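Local coordinates for Cwp19 (Clostridioides difficile, PDB 5OQ3), which probably hydrolyses cell-wall peptidoglycan, the piece described here being its glycoside hydrolase domain with a TIM-barrel fold, at residues A[81-86]-A[175-180]. Sequence-based numbering, arbitrary orientation. Where two conformers were deposited one is given.
Sequences YKSNIN and IAEVVQ. With EDO (1,2-ethanediol), chain C.
Over one face of the Tyr-81 ring lies a methyl of Val-178, CG2, 3.7 Å from the ring centroid in a CH-pi contact and displaced toward the hydroxyl end, its nearest ring atom being CZ. At the edge, in the ring plane, sit Glu-177 OE1, 3.7 Å from CE2, and a water. The Glu-177 carboxylate stands nearly upright to this ring, the planes 85° apart. With CG anti to the backbone N (chi1 179°) and the chain extended beyond it, Glu-177 carries its carboxylate straight out from the helix to the loop, where both oxygens use syn lone pairs: Ser-83 OG donates to OE1 over 2.6 Å, and the backbone N of Asn-84 donates to OE2 over 2.9 Å in an almost straight bond (173°). Ile-85 comes from the opposite direction and brings CD1 to 3.9 Å from Glu-177 OE1. The pairing joins two outer parts of a TIM barrel: 81-86 belongs to the loop following strand 68-74, while 175-180 is on helix 165-181, which precedes strand 186-189. Ser-83 OG also accepts from the backbone N of Ile-85 and, at 2.9 Å, from that of Asn-86, an ST turn and ST motif in one; this hydroxyl thus ties the loop's own bend to the helix. The water accepts from Tyr-81 OH and Asn-86 ND2 and donates to Glu-177 OE1 (2.7 Å), which is thereby gripped by two donors. Such bonding would probably favour the charged form of the carboxylate. Asn-86 reaches the same helix again through Tyr-170 and Ser-174, and the side chains of Val-178 and Tyr-81 both touch Phe-123 of strand 118-123.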
# COMPACT_ATOMS: atom_id res chain seq x y z
N TYR A 81 0.21 -9.54 13.88
CA TYR A 81 -0.70 -9.27 15.00
C TYR A 81 -1.40 -10.59 15.31
O TYR A 81 -1.43 -11.49 14.46
CB TYR A 81 -1.75 -8.21 14.65
CG TYR A 81 -2.54 -8.46 13.37
CD1 TYR A 81 -2.06 -8.05 12.13
CD2 TYR A 81 -3.76 -9.13 13.39
CE1 TYR A 81 -2.78 -8.27 10.97
CE2 TYR A 81 -4.48 -9.35 12.24
CZ TYR A 81 -3.99 -8.94 11.03
OH TYR A 81 -4.71 -9.15 9.87
N LYS A 82 -1.98 -10.67 16.50
CA LYS A 82 -2.74 -11.82 16.95
C LYS A 82 -4.07 -11.85 16.20
O LYS A 82 -4.83 -10.86 16.18
CB LYS A 82 -2.95 -11.75 18.45
CG LYS A 82 -3.59 -12.99 19.03
CD LYS A 82 -3.41 -12.98 20.55
CE LYS A 82 -3.86 -14.29 21.15
NZ LYS A 82 -3.99 -14.05 22.61
N SER A 83 -4.36 -12.98 15.55
CA SER A 83 -5.51 -13.12 14.64
C SER A 83 -6.13 -14.50 14.83
O SER A 83 -5.42 -15.47 15.06
CB SER A 83 -5.03 -13.00 13.20
OG SER A 83 -6.11 -13.13 12.29
N ASN A 84 -7.45 -14.57 14.68
CA ASN A 84 -8.19 -15.82 14.61
C ASN A 84 -8.54 -16.17 13.13
O ASN A 84 -9.34 -17.06 12.87
CB ASN A 84 -9.48 -15.71 15.45
CG ASN A 84 -9.22 -15.57 16.94
OD1 ASN A 84 -8.24 -16.11 17.48
ND2 ASN A 84 -10.13 -14.88 17.64
N ILE A 85 -7.97 -15.44 12.17
CA ILE A 85 -8.26 -15.59 10.73
C ILE A 85 -6.99 -15.91 9.93
O ILE A 85 -6.99 -16.80 9.08
CB ILE A 85 -8.92 -14.30 10.16
CG1 ILE A 85 -10.18 -13.91 10.97
CG2 ILE A 85 -9.25 -14.46 8.67
CD1 ILE A 85 -10.70 -12.52 10.62
N ASN A 86 -5.92 -15.15 10.15
CA ASN A 86 -4.74 -15.19 9.31
C ASN A 86 -3.54 -15.62 10.12
O ASN A 86 -3.46 -15.37 11.31
CB ASN A 86 -4.51 -13.79 8.68
CG ASN A 86 -5.57 -13.47 7.66
OD1 ASN A 86 -5.61 -14.08 6.62
ND2 ASN A 86 -6.46 -12.53 7.99
N ILE A 175 -9.66 -7.21 7.73
CA ILE A 175 -9.41 -5.84 8.15
C ILE A 175 -10.24 -5.43 9.36
O ILE A 175 -9.72 -4.77 10.28
CB ILE A 175 -9.61 -4.93 6.95
CG1 ILE A 175 -8.50 -5.29 5.96
CG2 ILE A 175 -9.55 -3.48 7.38
CD1 ILE A 175 -8.83 -4.83 4.59
N ALA A 176 -11.49 -5.88 9.38
CA ALA A 176 -12.39 -5.52 10.49
C ALA A 176 -11.83 -6.00 11.82
O ALA A 176 -12.03 -5.33 12.84
CB ALA A 176 -13.76 -6.05 10.26
N GLU A 177 -11.18 -7.17 11.82
CA GLU A 177 -10.59 -7.69 13.06
C GLU A 177 -9.57 -6.69 13.63
O GLU A 177 -9.50 -6.44 14.83
CB GLU A 177 -9.90 -9.05 12.79
CG GLU A 177 -9.23 -9.71 13.98
CD GLU A 177 -8.55 -11.02 13.62
OE1 GLU A 177 -7.73 -11.08 12.66
OE2 GLU A 177 -8.80 -12.00 14.32
N VAL A 178 -8.75 -6.16 12.74
CA VAL A 178 -7.72 -5.23 13.16
C VAL A 178 -8.34 -3.89 13.62
O VAL A 178 -7.94 -3.35 14.65
CB VAL A 178 -6.71 -5.00 12.05
CG1 VAL A 178 -5.70 -3.92 12.41
CG2 VAL A 178 -6.00 -6.28 11.70
N VAL A 179 -9.34 -3.41 12.89
CA VAL A 179 -10.04 -2.18 13.29
C VAL A 179 -10.68 -2.32 14.66
O VAL A 179 -10.63 -1.40 15.49
CB VAL A 179 -11.10 -1.79 12.23
CG1 VAL A 179 -11.88 -0.57 12.64
CG2 VAL A 179 -10.46 -1.58 10.87
N GLN A 180 -11.31 -3.47 14.91
CA GLN A 180 -11.99 -3.71 16.18
C GLN A 180 -10.99 -3.76 17.34
O GLN A 180 -11.25 -3.25 18.43
CB GLN A 180 -12.74 -5.05 16.13
CG GLN A 180 -13.49 -5.45 17.40
CD GLN A 180 -14.13 -6.82 17.28
OE1 GLN A 180 -15.28 -6.92 16.81
NE2 GLN A 180 -13.41 -7.89 17.75
C1 EDO C . -1.87 -15.14 13.94
O1 EDO C . -1.26 -13.96 13.49
C2 EDO C . -2.18 -15.02 15.36
O2 EDO C . -3.54 -15.24 15.64
O HOH W 1 -7.05 -10.26 10.14